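Local coordinates for GTN Reductase (Agrobacterium tumefaciens, PDB 5N6G), which binds FMN and, as an Old Yellow Enzyme-type ene-reductase, probably reduces activated carbon-carbon double bonds with electrons from NADH or NADPH, at residues V266-G269 with P274-F277; N306-Q311 with D323-G328. All coordinates share one frame; numbering follows the deposited sequence. Where two conformers were deposited one is given.

Interaction 1 (V266-G269 with P274-F277); sequences VVEG and PRDF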
loop_
_atom_site.group_PDB
_atom_site.type_symbol
_atom_site.label_atom_id
_atom_site.label_comp_id
_atom_site.label_asym_id
_atom_site.label_seq_id
_atom_site.Cartn_x
_atom_site.Cartn_y
_atom_site.Cartn_z
ATOM N N VAL A 266 -5.255 -5.499 -5.462
ATOM C CA VAL A 266 -5.869 -6.462 -4.552
ATOM C C VAL A 266 -4.842 -7.494 -4.106
ATOM O O VAL A 266 -4.176 -8.127 -4.939
ATOM C CB VAL A 266 -7.088 -7.146 -5.199
ATOM C CG1 VAL A 266 -6.701 -7.884 -6.471
ATOM C CG2 VAL A 266 -7.760 -8.098 -4.222
ATOM N N VAL A 267 -4.745 -7.677 -2.791
ATOM C CA VAL A 267 -4.000 -8.768 -2.167
ATOM C C VAL A 267 -4.937 -9.960 -2.089
ATOM O O VAL A 267 -5.971 -9.911 -1.407
ATOM C CB VAL A 267 -3.498 -8.379 -0.764
ATOM C CG1 VAL A 267 -2.764 -9.543 -0.094
ATOM C CG2 VAL A 267 -2.601 -7.136 -0.818
ATOM N N GLU A 268 -4.564 -11.046 -2.754
ATOM C CA GLU A 268 -5.369 -12.253 -2.807
ATOM C C GLU A 268 -4.888 -13.209 -1.722
ATOM O O GLU A 268 -3.823 -13.823 -1.847
ATOM C CB GLU A 268 -5.277 -12.873 -4.200
ATOM C CG GLU A 268 -5.828 -11.922 -5.260
ATOM C CD GLU A 268 -5.630 -12.404 -6.690
ATOM O OE1 GLU A 268 -4.584 -13.025 -7.005
ATOM O OE2 GLU A 268 -6.535 -12.134 -7.504
ATOM N N GLY A 269 -5.673 -13.337 -0.660
ATOM C CA GLY A 269 -5.319 -14.205 0.443
ATOM C C GLY A 269 -4.645 -13.488 1.596
ATOM O O GLY A 269 -4.718 -12.271 1.755
ATOM N N PRO A 274 -0.984 -17.894 2.527
ATOM C CA PRO A 274 -1.780 -18.656 1.562
ATOM C C PRO A 274 -2.776 -17.802 0.790
ATOM O O PRO A 274 -3.530 -17.016 1.360
ATOM C CB PRO A 274 -2.507 -19.692 2.436
ATOM C CG PRO A 274 -1.740 -19.761 3.682
ATOM C CD PRO A 274 -1.131 -18.420 3.893
ATOM N N ARG A 275 -2.834 -18.044 -0.521
ATOM C CA ARG A 275 -3.786 -17.365 -1.385
ATOM C C ARG A 275 -5.220 -17.774 -1.079
ATOM O O ARG A 275 -6.146 -17.002 -1.352
ATOM C CB ARG A 275 -3.455 -17.669 -2.854
ATOM C CG ARG A 275 -2.231 -16.924 -3.346
ATOM C CD ARG A 275 -1.815 -17.337 -4.750
ATOM N NE ARG A 275 -2.921 -17.223 -5.675
ATOM C CZ ARG A 275 -3.358 -16.075 -6.177
ATOM N NH1 ARG A 275 -2.761 -14.933 -5.868
ATOM N NH2 ARG A 275 -4.393 -16.078 -7.000
ATOM N N ASP A 276 -5.432 -18.990 -0.567
ATOM C CA ASP A 276 -6.784 -19.474 -0.290
ATOM C C ASP A 276 -7.218 -19.249 1.158
ATOM O O ASP A 276 -8.223 -19.825 1.604
ATOM C CB ASP A 276 -6.908 -20.957 -0.651
ATOM C CG ASP A 276 -6.078 -21.855 0.239
ATOM O OD1 ASP A 276 -5.393 -21.346 1.150
ATOM O OD2 ASP A 276 -6.122 -23.089 0.029
ATOM N N PHE A 277 -6.500 -18.402 1.883
ATOM C CA PHE A 277 -6.839 -18.099 3.263
ATOM C C PHE A 277 -8.263 -17.554 3.379
ATOM O O PHE A 277 -8.757 -16.820 2.511
ATOM C CB PHE A 277 -5.830 -17.085 3.804
ATOM C CG PHE A 277 -5.958 -16.821 5.268
ATOM C CD1 PHE A 277 -5.457 -17.715 6.193
ATOM C CD2 PHE A 277 -6.577 -15.664 5.718
ATOM C CE1 PHE A 277 -5.582 -17.470 7.538
ATOM C CE2 PHE A 277 -6.704 -15.420 7.064
ATOM C CZ PHE A 277 -6.205 -16.317 7.966
#

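Interaction 2 (N306-Q311 with D323-G328); sequences NGYDRQ and DAVAFG. With FMN (flavin mononucleotide), chain B.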
loop_
_atom_site.group_PDB
_atom_site.type_symbol
_atom_site.label_atom_id
_atom_site.label_comp_id
_atom_site.label_asym_id
_atom_site.label_seq_id
_atom_site.Cartn_x
_atom_site.Cartn_y
_atom_site.Cartn_z
ATOM N N ASN A 306 0.071 -11.418 -4.580
ATOM C CA ASN A 306 0.320 -12.332 -3.471
ATOM C C ASN A 306 0.579 -13.745 -3.986
ATOM O O ASN A 306 -0.326 -14.454 -4.448
ATOM C CB ASN A 306 -0.798 -12.331 -2.428
ATOM C CG ASN A 306 -0.390 -13.095 -1.170
ATOM O OD1 ASN A 306 0.703 -12.892 -0.634
ATOM N ND2 ASN A 306 -1.243 -14.017 -0.728
ATOM N N GLY A 307 1.842 -14.152 -3.944
ATOM C CA GLY A 307 2.210 -15.508 -4.302
ATOM C C GLY A 307 2.306 -15.794 -5.781
ATOM O O GLY A 307 2.354 -16.967 -6.161
ATOM N N TYR A 308 2.318 -14.777 -6.633
ATOM C CA TYR A 308 2.469 -15.022 -8.062
ATOM C C TYR A 308 3.902 -15.409 -8.389
ATOM O O TYR A 308 4.846 -15.023 -7.695
ATOM C CB TYR A 308 2.082 -13.777 -8.857
ATOM C CG TYR A 308 0.605 -13.616 -9.002
ATOM C CD1 TYR A 308 -0.062 -14.226 -10.045
ATOM C CD2 TYR A 308 -0.136 -12.876 -8.087
ATOM C CE1 TYR A 308 -1.425 -14.099 -10.203
ATOM C CE2 TYR A 308 -1.525 -12.744 -8.231
ATOM C CZ TYR A 308 -2.155 -13.373 -9.293
ATOM O OH TYR A 308 -3.508 -13.279 -9.478
ATOM N N ASP A 309 4.053 -16.185 -9.462
ATOM C CA ASP A 309 5.338 -16.495 -10.077
ATOM C C ASP A 309 5.208 -16.258 -11.577
ATOM O O ASP A 309 4.176 -15.782 -12.061
ATOM C CB ASP A 309 5.802 -17.921 -9.738
ATOM C CG ASP A 309 4.880 -19.019 -10.284
ATOM O OD1 ASP A 309 4.059 -18.776 -11.198
ATOM O OD2 ASP A 309 4.996 -20.155 -9.783
ATOM N N ARG A 310 6.274 -16.551 -12.321
ATOM C CA ARG A 310 6.269 -16.215 -13.741
ATOM C C ARG A 310 5.073 -16.846 -14.447
ATOM O O ARG A 310 4.304 -16.148 -15.121
ATOM C CB ARG A 310 7.564 -16.660 -14.398
ATOM C CG ARG A 310 7.669 -16.236 -15.864
ATOM C CD ARG A 310 8.929 -16.728 -16.545
ATOM N NE ARG A 310 9.070 -16.127 -17.876
ATOM C CZ ARG A 310 8.641 -16.664 -19.017
ATOM N NH1 ARG A 310 7.995 -17.823 -19.028
ATOM N NH2 ARG A 310 8.826 -16.009 -20.156
ATOM N N GLN A 311 4.895 -18.164 -14.303
ATOM C CA GLN A 311 3.876 -18.848 -15.097
ATOM C C GLN A 311 2.469 -18.399 -14.704
ATOM O O GLN A 311 1.619 -18.172 -15.577
ATOM C CB GLN A 311 4.014 -20.364 -14.955
ATOM C CG GLN A 311 3.177 -21.145 -15.971
ATOM C CD GLN A 311 3.449 -20.719 -17.408
ATOM O OE1 GLN A 311 4.592 -20.465 -17.793
ATOM N NE2 GLN A 311 2.392 -20.616 -18.202
ATOM N N ASP A 323 -5.356 -7.507 -14.924
ATOM C CA ASP A 323 -4.713 -6.655 -15.916
ATOM C C ASP A 323 -3.215 -6.550 -15.716
ATOM O O ASP A 323 -2.489 -6.263 -16.670
ATOM C CB ASP A 323 -5.296 -5.244 -15.883
ATOM C CG ASP A 323 -6.770 -5.207 -16.202
ATOM O OD1 ASP A 323 -7.218 -6.041 -17.027
ATOM O OD2 ASP A 323 -7.483 -4.340 -15.630
ATOM N N ALA A 324 -2.748 -6.741 -14.489
ATOM C CA ALA A 324 -1.339 -6.589 -14.168
ATOM C C ALA A 324 -1.099 -7.347 -12.872
ATOM O O ALA A 324 -2.038 -7.624 -12.114
ATOM C CB ALA A 324 -0.930 -5.118 -14.021
ATOM N N VAL A 325 0.167 -7.675 -12.626
ATOM C CA VAL A 325 0.576 -8.435 -11.448
ATOM C C VAL A 325 1.667 -7.658 -10.722
ATOM O O VAL A 325 2.646 -7.219 -11.340
ATOM C CB VAL A 325 1.069 -9.846 -11.827
ATOM C CG1 VAL A 325 1.653 -10.539 -10.603
ATOM C CG2 VAL A 325 -0.079 -10.676 -12.432
ATOM N N ALA A 326 1.481 -7.482 -9.420
ATOM C CA ALA A 326 2.459 -6.838 -8.565
ATOM C C ALA A 326 3.226 -7.908 -7.808
ATOM O O ALA A 326 2.628 -8.807 -7.207
ATOM C CB ALA A 326 1.789 -5.878 -7.595
ATOM N N PHE A 327 4.540 -7.804 -7.844
ATOM C CA PHE A 327 5.437 -8.728 -7.167
ATOM C C PHE A 327 6.117 -7.993 -6.031
ATOM O O PHE A 327 6.615 -6.883 -6.234
ATOM C CB PHE A 327 6.513 -9.242 -8.113
ATOM C CG PHE A 327 5.989 -10.014 -9.312
ATOM C CD1 PHE A 327 5.869 -11.385 -9.259
ATOM C CD2 PHE A 327 5.669 -9.361 -10.490
ATOM C CE1 PHE A 327 5.438 -12.105 -10.365
ATOM C CE2 PHE A 327 5.217 -10.065 -11.594
ATOM C CZ PHE A 327 5.112 -11.433 -11.531
ATOM N N GLY A 328 6.170 -8.626 -4.861
ATOM C CA GLY A 328 6.833 -8.054 -3.706
ATOM C C GLY A 328 8.223 -8.633 -3.499
ATOM O O GLY A 328 9.227 -8.035 -3.896
HETATM N N1 FMN B . 2.343 -4.154 1.712
HETATM C C2 FMN B . 1.899 -2.855 1.663
HETATM O O2 FMN B . 0.748 -2.567 1.265
HETATM N N3 FMN B . 2.749 -1.835 2.031
HETATM C C4 FMN B . 4.039 -1.986 2.504
HETATM O O4 FMN B . 4.733 -1.003 2.763
HETATM C C4A FMN B . 4.488 -3.359 2.583
HETATM N N5 FMN B . 5.711 -3.587 2.989
HETATM C C5A FMN B . 6.181 -4.887 2.907
HETATM C C6 FMN B . 7.513 -5.129 3.224
HETATM C C7 FMN B . 8.068 -6.389 3.050
HETATM C C7M FMN B . 9.527 -6.594 3.378
HETATM C C8 FMN B . 7.282 -7.437 2.560
HETATM C C8M FMN B . 7.868 -8.798 2.299
HETATM C C9 FMN B . 5.941 -7.208 2.262
HETATM C C9A FMN B . 5.392 -5.937 2.425
HETATM N N10 FMN B . 4.070 -5.647 2.024
HETATM C C10 FMN B . 3.578 -4.374 2.119
HETATM C "C1'" FMN B . 3.303 -6.695 1.335
HETATM C "C2'" FMN B . 3.735 -6.816 -0.121
HETATM O "O2'" FMN B . 3.401 -5.628 -0.847
HETATM C "C3'" FMN B . 3.116 -8.019 -0.834
HETATM O "O3'" FMN B . 1.696 -7.957 -0.729
HETATM C "C4'" FMN B . 3.582 -9.364 -0.281
HETATM O "O4'" FMN B . 5.010 -9.415 -0.241
HETATM C "C5'" FMN B . 3.020 -10.535 -1.067
HETATM O "O5'" FMN B . 3.488 -10.498 -2.430
HETATM P P FMN B . 4.654 -11.458 -3.026
HETATM O O1P FMN B . 4.123 -12.869 -2.893
HETATM O O2P FMN B . 5.858 -11.239 -2.126
HETATM O O3P FMN B . 4.838 -10.994 -4.425
HETATM O O HOH W 1 2.596 -11.540 -6.051
#

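Interaction 1 (V266-G269 with P274-F277)
Glu268 and Arg275 run side by side in the same direction and meet at their ends in a salt bridge. The guanidinium comes end-on, and both terminal nitrogens converge on one oxygen. Arg275 NH1 lies 2.9 Å from Glu268 OE1, on its anti side. Arg275 NH2 lies 3.1 Å from Glu268 OE1, which it meets from above the carboxylate plane. OE1 sits almost in the guanidinium plane, yet the two flat groups are turned 69° apart. A bend at chi3 (54°) turns the end of Arg275 toward the carboxylate. OE1 also bonds Tyr308 OH, while NH1 also reaches Asn306 O and the guanidinium makes a cation-pi contact with Tyr308.

Backbone groups are met as well. Glu268 O takes a hydrogen bond from Asn306 ND2 and a CA-H...O contact from Arg275 CA at 3.6 Å. Gly269 N is paired with Tyr286 OH. Gly269 CA presses on Pro274 O at 3.5 Å and on Arg275 O at 3.4 Å, with no side chain in between. Pro274 O receives a weak bond from Phe277 N, closing a type I turn. This is the loop that follows strand 263-267 of a TIM barrel, bordering the FMN site.

Interaction 2 (N306-Q311 with D323-G328)
Val325 drives its CG1 methyl against the ring of Tyr308, and this is the centre of the apolar part of the contact. Val325 CG1 comes within 3.6 Å of Tyr308 CG. The CH-pi contact is off-centre: Val325 CG1 stands 4.1 Å from the Tyr308 ring centroid, with the approach tilted 30° from the ring normal. Val325 CG2 stands over the rim of the same face. The CG1 methyl also lies over one face of Phe327, off toward the rim, and so sits between the two aromatics. Tyr308 CB lies over the rim of the Phe327 ring, 4.0 Å from Phe327 CE1, while the carbonyl oxygens of Tyr308 and Asp309 lie at its edge, near the plane. The far end of Tyr308 turns to other business, its OH bonding Glu268 OE1.

Polar bridging is left to a single water with four partners. It accepts from Asn306 N at 2.9 Å and, over a longer bond, from Tyr308 N. It donates to Ala326 O at 3.0 Å and to FMN O3P at 2.8 Å, tying loop, strand and cofactor together.

The third kind of interaction is direct phosphate binding by main-chain amides. Gly307 N donates to FMN O1P over 2.8 Å, at 160°. From the other segment, Gly328 N gives a straighter bond to FMN O3P, 2.8 Å at 171°.

Asp309 is the N-cap of helix 310-318: its side chain caps a backbone N in the first turn, and OD1 also bonds Ser312 OG.

Because backbone groups hold the phosphate and its water here, this part of the phosphate's recognition probably rests on the course of the chain after the seventh and eighth barrel strands rather than on side chains. Val325 and the aromatics fasten those two pieces together, and the amide dipoles would be expected to stabilise the phosphate's negative charge.

In the fold
Both interactions lie at the ends of neighbouring barrel strands and the loops that follow them, partly buried and with centres 12 Å apart; interaction 2 also takes in strand 324-327. Interaction 1 fastens the loop after strand 263-267 back on itself, mainly through charge, with buried Glu268 and Gly269 facing exposed Pro274 and Arg275. Interaction 2 joins parts of the beta-alpha-beta unit of strand 301-305, helix 310-318 and strand 324-327, mixing apolar packing on buried Val325 and Phe327 with amides and water at the FMN phosphate. Tyr308 and Asn306 belong to interaction 2 yet make polar contacts with interaction 1. The ionic contact thus lies beside the loop that meets the cofactor.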